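PDB 6MEL: succinate--CoA ligase subunit alpha, which is the alpha subunit of a CoA ligase, combining a Rossmann-like CoA-binding domain with a CoA-ligase domain. Local coordinates for residues C124-E132 against I137-K145; Q196-I207 against I222-F233. One frame throughout, in Å; residues are numbered along the deposited sequence.

Contact 1. Residues C124-E132 against I137-K145; sequences CPGIITSEE and IMPGFIFKK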
loop_
_atom_site.group_PDB
_atom_site.type_symbol
_atom_site.label_atom_id
_atom_site.label_comp_id
_atom_site.label_asym_id
_atom_site.label_seq_id
_atom_site.Cartn_x
_atom_site.Cartn_y
_atom_site.Cartn_z
ATOM N N CYS A 124 -1.380 1.238 -11.366
ATOM C CA CYS A 124 -0.404 0.684 -12.271
ATOM C C CYS A 124 -0.243 1.617 -13.462
ATOM O O CYS A 124 -1.096 2.480 -13.740
ATOM C CB CYS A 124 -0.792 -0.719 -12.737
ATOM S SG CYS A 124 -2.057 -0.781 -14.038
ATOM N N PRO A 125 0.854 1.458 -14.222
ATOM C CA PRO A 125 1.051 2.296 -15.406
ATOM C C PRO A 125 0.400 1.731 -16.673
ATOM O O PRO A 125 0.388 2.436 -17.677
ATOM C CB PRO A 125 2.579 2.339 -15.503
ATOM C CG PRO A 125 2.968 0.951 -15.025
ATOM C CD PRO A 125 2.062 0.715 -13.843
ATOM N N GLY A 126 -0.142 0.507 -16.608
ATOM C CA GLY A 126 -0.842 -0.096 -17.727
ATOM C C GLY A 126 -0.056 -1.161 -18.459
ATOM O O GLY A 126 0.747 -1.876 -17.873
ATOM N N ILE A 127 -0.332 -1.300 -19.753
ATOM C CA ILE A 127 0.254 -2.380 -20.551
ATOM C C ILE A 127 0.767 -1.778 -21.857
ATOM O O ILE A 127 0.174 -0.837 -22.383
ATOM C CB ILE A 127 -0.738 -3.540 -20.782
ATOM C CG1 ILE A 127 -0.150 -4.659 -21.644
ATOM C CG2 ILE A 127 -2.042 -3.045 -21.382
ATOM C CD1 ILE A 127 -1.009 -5.917 -21.664
ATOM N N ILE A 128 1.895 -2.302 -22.353
ATOM C CA ILE A 128 2.457 -1.808 -23.598
ATOM C C ILE A 128 2.977 -2.994 -24.386
ATOM O O ILE A 128 3.692 -3.844 -23.838
ATOM C CB ILE A 128 3.551 -0.728 -23.384
ATOM C CG1 ILE A 128 4.138 -0.264 -24.721
ATOM C CG2 ILE A 128 4.674 -1.198 -22.456
ATOM C CD1 ILE A 128 4.851 1.051 -24.677
ATOM N N THR A 129 2.640 -3.002 -25.676
ATOM C CA THR A 129 3.255 -3.893 -26.651
ATOM C C THR A 129 4.144 -3.023 -27.551
ATOM O O THR A 129 3.637 -2.205 -28.315
ATOM C CB THR A 129 2.224 -4.718 -27.421
ATOM O OG1 THR A 129 1.668 -5.652 -26.500
ATOM C CG2 THR A 129 2.818 -5.470 -28.610
ATOM N N SER A 130 5.459 -3.198 -27.401
ATOM C CA SER A 130 6.508 -2.342 -27.947
ATOM C C SER A 130 6.238 -2.042 -29.430
ATOM O O SER A 130 5.963 -2.935 -30.193
ATOM C CB SER A 130 7.851 -2.980 -27.773
ATOM O OG SER A 130 8.096 -3.285 -26.427
ATOM N N GLU A 131 6.214 -0.750 -29.759
ATOM C CA GLU A 131 6.083 -0.238 -31.122
ATOM C C GLU A 131 4.759 -0.683 -31.740
ATOM O O GLU A 131 4.635 -0.644 -32.931
ATOM C CB GLU A 131 7.261 -0.693 -31.996
ATOM C CG GLU A 131 8.619 -0.162 -31.536
ATOM C CD GLU A 131 9.797 -0.819 -32.267
ATOM O OE1 GLU A 131 9.577 -1.319 -33.379
ATOM O OE2 GLU A 131 10.895 -0.938 -31.691
ATOM N N GLU A 132 3.756 -1.069 -30.936
ATOM C CA GLU A 132 2.460 -1.405 -31.512
ATOM C C GLU A 132 1.342 -0.622 -30.829
ATOM O O GLU A 132 0.460 -0.092 -31.494
ATOM C CB GLU A 132 2.171 -2.895 -31.390
ATOM C CG GLU A 132 2.673 -3.768 -32.533
ATOM C CD GLU A 132 1.999 -5.147 -32.550
ATOM O OE1 GLU A 132 0.762 -5.244 -32.900
ATOM O OE2 GLU A 132 2.687 -6.136 -32.175
ATOM N N ILE A 137 0.272 5.033 -19.077
ATOM C CA ILE A 137 1.033 6.246 -18.838
ATOM C C ILE A 137 2.533 5.983 -19.040
ATOM O O ILE A 137 3.380 6.816 -18.682
ATOM C CB ILE A 137 0.769 6.792 -17.423
ATOM C CG1 ILE A 137 1.273 5.825 -16.348
ATOM C CG2 ILE A 137 -0.702 7.171 -17.232
ATOM C CD1 ILE A 137 1.225 6.403 -14.918
ATOM N N MET A 138 2.893 4.823 -19.603
ATOM C CA MET A 138 4.323 4.536 -19.762
ATOM C C MET A 138 4.908 5.321 -20.945
ATOM O O MET A 138 4.219 5.562 -21.936
ATOM C CB MET A 138 4.579 3.040 -19.937
ATOM C CG MET A 138 4.000 2.458 -21.203
ATOM S SD MET A 138 2.176 2.351 -21.187
ATOM C CE MET A 138 2.018 1.041 -19.970
ATOM N N PRO A 139 6.216 5.688 -20.876
ATOM C CA PRO A 139 6.934 6.329 -21.984
ATOM C C PRO A 139 7.203 5.336 -23.125
ATOM O O PRO A 139 8.038 4.418 -23.007
ATOM C CB PRO A 139 8.236 6.810 -21.350
ATOM C CG PRO A 139 8.483 5.808 -20.200
ATOM C CD PRO A 139 7.083 5.489 -19.694
ATOM N N GLY A 140 6.464 5.519 -24.223
ATOM C CA GLY A 140 6.474 4.562 -25.337
ATOM C C GLY A 140 7.864 4.285 -25.897
ATOM O O GLY A 140 8.209 3.138 -26.230
ATOM N N PHE A 141 8.692 5.318 -25.972
ATOM C CA PHE A 141 9.935 5.222 -26.745
ATOM C C PHE A 141 10.973 4.361 -25.989
ATOM O O PHE A 141 11.874 3.841 -26.582
ATOM C CB PHE A 141 10.437 6.625 -27.077
ATOM C CG PHE A 141 11.145 7.250 -25.894
ATOM C CD1 PHE A 141 10.432 7.968 -24.923
ATOM C CD2 PHE A 141 12.515 7.054 -25.698
ATOM C CE1 PHE A 141 11.088 8.541 -23.846
ATOM C CE2 PHE A 141 13.162 7.615 -24.599
ATOM C CZ PHE A 141 12.439 8.343 -23.672
ATOM N N ILE A 142 10.831 4.171 -24.675
ATOM C CA ILE A 142 11.737 3.313 -23.923
ATOM C C ILE A 142 11.601 1.861 -24.389
ATOM O O ILE A 142 12.561 1.056 -24.321
ATOM C CB ILE A 142 11.412 3.459 -22.423
ATOM C CG1 ILE A 142 11.678 4.876 -21.928
ATOM C CG2 ILE A 142 12.153 2.411 -21.604
ATOM C CD1 ILE A 142 13.133 5.297 -22.062
ATOM N N PHE A 143 10.388 1.491 -24.824
ATOM C CA PHE A 143 10.035 0.113 -25.158
ATOM C C PHE A 143 10.344 -0.159 -26.635
ATOM O O PHE A 143 9.520 0.110 -27.497
ATOM C CB PHE A 143 8.578 -0.172 -24.793
ATOM C CG PHE A 143 8.366 -0.145 -23.301
ATOM C CD1 PHE A 143 8.498 -1.298 -22.551
ATOM C CD2 PHE A 143 8.176 1.061 -22.637
ATOM C CE1 PHE A 143 8.386 -1.256 -21.168
ATOM C CE2 PHE A 143 8.001 1.091 -21.262
ATOM C CZ PHE A 143 8.145 -0.064 -20.529
ATOM N N LYS A 144 11.549 -0.677 -26.898
ATOM C CA LYS A 144 11.937 -1.148 -28.224
ATOM C C LYS A 144 11.594 -2.625 -28.331
ATOM O O LYS A 144 11.769 -3.376 -27.395
ATOM C CB LYS A 144 13.433 -0.960 -28.487
ATOM C CG LYS A 144 13.897 0.489 -28.498
ATOM C CD LYS A 144 13.081 1.391 -29.420
ATOM C CE LYS A 144 13.610 2.808 -29.526
ATOM N NZ LYS A 144 12.472 3.750 -29.662
ATOM N N LYS A 145 11.134 -3.030 -29.499
ATOM C CA LYS A 145 10.610 -4.382 -29.692
ATOM C C LYS A 145 11.717 -5.411 -29.476
ATOM O O LYS A 145 12.845 -5.202 -29.906
ATOM C CB LYS A 145 10.016 -4.534 -31.087
ATOM C CG LYS A 145 9.281 -5.838 -31.337
ATOM C CD LYS A 145 8.782 -5.958 -32.768
ATOM C CE LYS A 145 7.713 -7.017 -32.937
ATOM N NZ LYS A 145 6.417 -6.521 -32.409
HETATM O O HOH W 1 6.425 -6.022 -29.134
#

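Contact 2. Residues Q196-I207 against I222-F233; sequences QKDDETKAIVMI and IKENISKPVVAF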
loop_
_atom_site.group_PDB
_atom_site.type_symbol
_atom_site.label_atom_id
_atom_site.label_comp_id
_atom_site.label_asym_id
_atom_site.label_seq_id
_atom_site.Cartn_x
_atom_site.Cartn_y
_atom_site.Cartn_z
ATOM N N GLN A 196 4.553 -17.821 -21.852
ATOM C CA GLN A 196 5.030 -19.152 -22.170
ATOM C C GLN A 196 4.433 -19.587 -23.521
ATOM O O GLN A 196 5.110 -20.208 -24.302
ATOM C CB GLN A 196 4.643 -20.117 -21.047
ATOM C CG GLN A 196 5.007 -21.584 -21.296
ATOM C CD GLN A 196 6.504 -21.784 -21.327
ATOM O OE1 GLN A 196 7.235 -21.291 -20.475
ATOM N NE2 GLN A 196 6.984 -22.490 -22.336
ATOM N N LYS A 197 3.183 -19.217 -23.785
ATOM C CA LYS A 197 2.492 -19.525 -25.061
ATOM C C LYS A 197 2.855 -18.551 -26.193
ATOM O O LYS A 197 2.462 -18.787 -27.278
ATOM C CB LYS A 197 0.972 -19.419 -24.900
ATOM C CG LYS A 197 0.331 -20.428 -23.953
ATOM C CD LYS A 197 -1.180 -20.425 -24.075
ATOM C CE LYS A 197 -1.865 -19.589 -23.018
ATOM N NZ LYS A 197 -2.113 -20.412 -21.806
ATOM N N ASP A 198 3.491 -17.407 -25.906
ATOM C CA ASP A 198 3.814 -16.399 -26.901
ATOM C C ASP A 198 5.184 -16.751 -27.494
ATOM O O ASP A 198 6.239 -16.659 -26.809
ATOM C CB ASP A 198 3.816 -14.989 -26.281
ATOM C CG ASP A 198 4.428 -13.940 -27.194
ATOM O OD1 ASP A 198 4.398 -14.196 -28.386
ATOM O OD2 ASP A 198 4.938 -12.887 -26.701
ATOM N N ASP A 199 5.185 -17.145 -28.772
ATOM C CA ASP A 199 6.416 -17.544 -29.467
ATOM C C ASP A 199 7.413 -16.384 -29.581
ATOM O O ASP A 199 8.549 -16.643 -29.647
ATOM C CB ASP A 199 6.139 -18.102 -30.867
ATOM C CG ASP A 199 5.514 -19.482 -30.860
ATOM O OD1 ASP A 199 5.451 -20.099 -29.778
ATOM O OD2 ASP A 199 5.070 -19.921 -31.941
ATOM N N GLU A 200 6.968 -15.119 -29.575
ATOM C CA GLU A 200 7.886 -13.982 -29.680
ATOM C C GLU A 200 8.619 -13.755 -28.351
ATOM O O GLU A 200 9.562 -12.996 -28.320
ATOM C CB GLU A 200 7.158 -12.690 -30.081
ATOM C CG GLU A 200 6.226 -12.837 -31.296
ATOM C CD GLU A 200 6.933 -13.482 -32.479
ATOM O OE1 GLU A 200 7.965 -12.918 -32.875
ATOM O OE2 GLU A 200 6.515 -14.591 -32.939
ATOM N N THR A 201 8.157 -14.348 -27.241
ATOM C CA THR A 201 8.824 -14.077 -25.982
ATOM C C THR A 201 9.794 -15.228 -25.669
ATOM O O THR A 201 9.390 -16.392 -25.692
ATOM C CB THR A 201 7.801 -13.820 -24.868
ATOM O OG1 THR A 201 7.033 -12.639 -25.147
ATOM C CG2 THR A 201 8.482 -13.687 -23.526
ATOM N N LYS A 202 11.053 -14.914 -25.360
ATOM C CA LYS A 202 12.031 -15.981 -25.006
ATOM C C LYS A 202 12.432 -15.953 -23.533
ATOM O O LYS A 202 13.018 -16.890 -23.040
ATOM C CB LYS A 202 13.263 -15.835 -25.884
ATOM C CG LYS A 202 12.907 -16.056 -27.336
ATOM C CD LYS A 202 14.082 -16.058 -28.232
ATOM C CE LYS A 202 13.769 -16.781 -29.535
ATOM N NZ LYS A 202 14.410 -16.083 -30.675
ATOM N N ALA A 203 12.134 -14.862 -22.834
ATOM C CA ALA A 203 12.502 -14.760 -21.433
ATOM C C ALA A 203 11.567 -13.751 -20.781
ATOM O O ALA A 203 11.019 -12.908 -21.465
ATOM C CB ALA A 203 13.938 -14.334 -21.323
ATOM N N ILE A 204 11.369 -13.887 -19.476
ATOM C CA ILE A 204 10.498 -12.989 -18.749
ATOM C C ILE A 204 11.240 -12.397 -17.554
ATOM O O ILE A 204 11.899 -13.139 -16.799
ATOM C CB ILE A 204 9.227 -13.710 -18.280
ATOM C CG1 ILE A 204 8.486 -14.383 -19.439
ATOM C CG2 ILE A 204 8.326 -12.725 -17.578
ATOM C CD1 ILE A 204 8.620 -15.858 -19.452
ATOM N N VAL A 205 11.111 -11.083 -17.393
ATOM C CA VAL A 205 11.526 -10.379 -16.176
ATOM C C VAL A 205 10.278 -10.153 -15.312
ATOM O O VAL A 205 9.316 -9.534 -15.766
ATOM C CB VAL A 205 12.206 -9.050 -16.519
ATOM C CG1 VAL A 205 12.560 -8.250 -15.263
ATOM C CG2 VAL A 205 13.443 -9.258 -17.393
ATOM N N MET A 206 10.330 -10.590 -14.054
ATOM C CA MET A 206 9.300 -10.311 -13.080
ATOM C C MET A 206 9.887 -9.372 -12.019
ATOM O O MET A 206 10.979 -9.599 -11.490
ATOM C CB MET A 206 8.678 -11.584 -12.466
ATOM C CG MET A 206 9.644 -12.470 -11.732
ATOM S SD MET A 206 8.797 -13.912 -11.037
ATOM C CE MET A 206 8.082 -13.255 -9.537
ATOM N N ILE A 207 9.175 -8.266 -11.783
ATOM C CA ILE A 207 9.569 -7.242 -10.806
ATOM C C ILE A 207 8.497 -7.225 -9.717
ATOM O O ILE A 207 7.330 -6.975 -10.019
ATOM C CB ILE A 207 9.706 -5.834 -11.414
ATOM C CG1 ILE A 207 10.540 -5.789 -12.696
ATOM C CG2 ILE A 207 10.240 -4.875 -10.365
ATOM C CD1 ILE A 207 12.013 -5.985 -12.462
ATOM N N ILE A 222 6.312 -21.502 -11.382
ATOM C CA ILE A 222 7.304 -21.391 -12.466
ATOM C C ILE A 222 7.990 -22.760 -12.687
ATOM O O ILE A 222 8.054 -23.284 -13.811
ATOM C CB ILE A 222 8.296 -20.245 -12.187
ATOM C CG1 ILE A 222 7.631 -18.885 -12.428
ATOM C CG2 ILE A 222 9.558 -20.384 -13.033
ATOM C CD1 ILE A 222 8.267 -17.762 -11.657
ATOM N N LYS A 223 8.487 -23.351 -11.602
ATOM C CA LYS A 223 9.166 -24.629 -11.687
ATOM C C LYS A 223 8.294 -25.653 -12.422
ATOM O O LYS A 223 8.762 -26.328 -13.275
ATOM C CB LYS A 223 9.482 -25.142 -10.281
ATOM C CG LYS A 223 10.234 -26.470 -10.245
ATOM C CD LYS A 223 11.601 -26.349 -10.855
ATOM C CE LYS A 223 12.461 -27.544 -10.505
ATOM N NZ LYS A 223 13.412 -27.839 -11.598
ATOM N N GLU A 224 7.010 -25.716 -12.075
ATOM C CA GLU A 224 6.108 -26.717 -12.571
ATOM C C GLU A 224 5.548 -26.371 -13.956
ATOM O O GLU A 224 5.126 -27.267 -14.644
ATOM C CB GLU A 224 4.990 -26.969 -11.558
ATOM C CG GLU A 224 5.453 -27.875 -10.427
ATOM C CD GLU A 224 4.592 -27.921 -9.171
ATOM O OE1 GLU A 224 3.436 -27.467 -9.224
ATOM O OE2 GLU A 224 5.089 -28.410 -8.129
ATOM N N ASN A 225 5.517 -25.104 -14.379
ATOM C CA ASN A 225 4.712 -24.795 -15.573
ATOM C C ASN A 225 5.450 -23.966 -16.623
ATOM O O ASN A 225 4.969 -23.875 -17.725
ATOM C CB ASN A 225 3.423 -24.062 -15.211
ATOM C CG ASN A 225 2.543 -24.896 -14.317
ATOM O OD1 ASN A 225 1.790 -25.718 -14.806
ATOM N ND2 ASN A 225 2.672 -24.744 -13.015
ATOM N N ILE A 226 6.529 -23.275 -16.257
ATOM C CA ILE A 226 7.115 -22.272 -17.130
ATOM C C ILE A 226 8.540 -22.721 -17.454
ATOM O O ILE A 226 9.411 -22.681 -16.588
ATOM C CB ILE A 226 7.099 -20.889 -16.442
ATOM C CG1 ILE A 226 5.701 -20.511 -15.948
ATOM C CG2 ILE A 226 7.668 -19.814 -17.347
ATOM C CD1 ILE A 226 4.721 -20.206 -17.058
ATOM N N SER A 227 8.807 -23.051 -18.717
ATOM C CA SER A 227 10.148 -23.516 -19.081
ATOM C C SER A 227 11.009 -22.374 -19.648
ATOM O O SER A 227 12.222 -22.480 -19.715
ATOM C CB SER A 227 10.035 -24.685 -20.045
ATOM O OG SER A 227 9.431 -24.240 -21.240
ATOM N N LYS A 228 10.391 -21.273 -20.082
ATOM C CA LYS A 228 11.170 -20.093 -20.454
ATOM C C LYS A 228 11.864 -19.532 -19.221
ATOM O O LYS A 228 11.332 -19.593 -18.108
ATOM C CB LYS A 228 10.295 -19.033 -21.130
ATOM C CG LYS A 228 9.702 -19.550 -22.431
ATOM C CD LYS A 228 8.933 -18.564 -23.262
ATOM C CE LYS A 228 8.345 -19.240 -24.496
ATOM N NZ LYS A 228 7.352 -18.356 -25.169
ATOM N N PRO A 229 13.110 -19.032 -19.374
ATOM C CA PRO A 229 13.844 -18.442 -18.262
ATOM C C PRO A 229 13.145 -17.206 -17.684
ATOM O O PRO A 229 12.611 -16.381 -18.442
ATOM C CB PRO A 229 15.201 -18.002 -18.829
ATOM C CG PRO A 229 15.250 -18.559 -20.231
ATOM C CD PRO A 229 13.870 -19.027 -20.623
ATOM N N VAL A 230 13.234 -17.077 -16.360
ATOM C CA VAL A 230 12.658 -16.012 -15.611
ATOM C C VAL A 230 13.737 -15.334 -14.765
ATOM O O VAL A 230 14.483 -16.019 -14.026
ATOM C CB VAL A 230 11.528 -16.520 -14.713
ATOM C CG1 VAL A 230 10.987 -15.387 -13.860
ATOM C CG2 VAL A 230 10.429 -17.162 -15.540
ATOM N N VAL A 231 13.796 -13.997 -14.872
ATOM C CA VAL A 231 14.624 -13.154 -14.063
ATOM C C VAL A 231 13.692 -12.436 -13.096
ATOM O O VAL A 231 12.683 -11.901 -13.545
ATOM C CB VAL A 231 15.385 -12.140 -14.925
ATOM C CG1 VAL A 231 16.090 -11.071 -14.087
ATOM C CG2 VAL A 231 16.383 -12.817 -15.846
ATOM N N ALA A 232 14.078 -12.351 -11.817
ATOM C CA ALA A 232 13.285 -11.668 -10.787
ATOM C C ALA A 232 14.133 -10.655 -10.043
ATOM O O ALA A 232 15.305 -10.904 -9.705
ATOM C CB ALA A 232 12.656 -12.619 -9.814
ATOM N N PHE A 233 13.519 -9.488 -9.818
ATOM C CA PHE A 233 14.014 -8.512 -8.870
ATOM C C PHE A 233 12.847 -8.175 -7.932
ATOM O O PHE A 233 11.780 -7.820 -8.403
ATOM C CB PHE A 233 14.544 -7.231 -9.532
ATOM C CG PHE A 233 14.922 -6.178 -8.508
ATOM C CD1 PHE A 233 16.092 -6.292 -7.769
ATOM C CD2 PHE A 233 14.060 -5.159 -8.171
ATOM C CE1 PHE A 233 16.412 -5.381 -6.774
ATOM C CE2 PHE A 233 14.367 -4.256 -7.164
ATOM C CZ PHE A 233 15.539 -4.375 -6.460
HETATM O O HOH W 2 6.109 -20.140 -26.993
#

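Contact 1. Residues C124-E132 against I137-K145
Ile128 sets its CG2 methyl squarely over one face of the Phe143 ring, 3.8 Å from the ring centroid and only 9° off the normal, a CH-pi contact. With CG1 anti to the backbone N (chi1 179°), the CD1 end of the same side chain lies 3.8 Å from Met138 CG. Ile128 and Met138 run past each other in opposite senses. Bends at chi2 and chi3 of Met138 carry its CE methyl back to the strand, where it lies against the Gly126-Ile127 peptide, 3.3 Å from Ile127 N; Gly126, having no side chain, lets the methyl approach the backbone. Pro125 CB meets Ile137 CG1 at 3.8 Å to close the apolar row, and Tyr159 of helix 156-167 packs against both Pro125 and Met138.

Two hydrogen bonds pin the ends. Ile137 N donates to Pro125 O over 3.0 Å. At the far end Lys145 N gives a nearly straight bond (170°) to Glu131 OE2, also 3.0 Å, reaching the oxygen from well above the carboxylate plane. Between them Ser130 brings OG to the edge of the Phe143 ring, while that hydroxyl is hydrogen-bonded to Ile172 O.

Charge pairing is looser. Lys145 NZ makes a long salt bridge of 3.8 Å with Glu132 OE2, and Glu132 OE1 accepts from Lys7 N. A water donates to Ser130 O and weakly accepts from Lys145 NZ.

Strands 126-129 and 133-136 form a beta hairpin at the margin of a mixed sheet; the following loop, with its 3-10 turn at 140-142, doubles back over the hairpin's first strand and covers Ile128, with Met138 and Phe143 in turn packing on helix 156-167.

Contact 2. Residues Q196-I207 against I222-F233
Ile222, on helix 214-225, touches Met206 through CD1, 3.9 Å from its SD. Further on, Ile226 rests CG2 3.5 Å from Gln196 OE1. That amide oxygen is gripped by two backbone donors: Ser227 N approaches from above the amide plane, 2.9 Å from Gln196 OE1, whereas Lys228 N uses an in-plane lone pair in an almost straight bond (175°). Gln196 NE2 adds a weak bond to Ser227 OG. Lys228 then stretches out fully beyond CG, and its NZ is surrounded by Gln196 O at 3.0 Å, Thr201 O at 2.9 Å, Phe195 O and a water that links it to Asp199 OD1, more acceptors than its three hydrogens, which must be shared. The carbonyls lie at the C-terminal end of helix 188-197 and in the turn after it, which probably favours the positive charge.

From Pro229 onward the chains run parallel. Pro229 O accepts from Ile204 N, and Val231 bonds Ile204 O through N and Met206 N through O. Ala232 CB packs 3.6 Å from Met206 CG on the face that also carries Val230, and Phe233 N reaches Met206 O. Neighbouring parallel strands joined through helix 214-225 make a beta-alpha-beta crossover, as in flavodoxin-like domains.

In the fold
Contact 1 comes first along the chain and closes a short loop: only strand 133-136 separates its two segments, so the hairpin and the loop after it fold onto each other. The chain then passes through strand 148-152, helix 156-167, strand 172-177 and most of helix 188-197 before contact 2 opens, and there helix 214-225 bridges the gap between adjacent strands. The contacts are in series, neither nested nor crossed. They do not touch, their centres being about 19 Å apart, yet both belong to one mixed sheet. Contact 1 lays loop 137-145 against hairpin strand 126-129 at the sheet's margin, while contact 2 joins strands 203-209 and 230-235 across the parallel part, beyond strands 172-177 and 148-152.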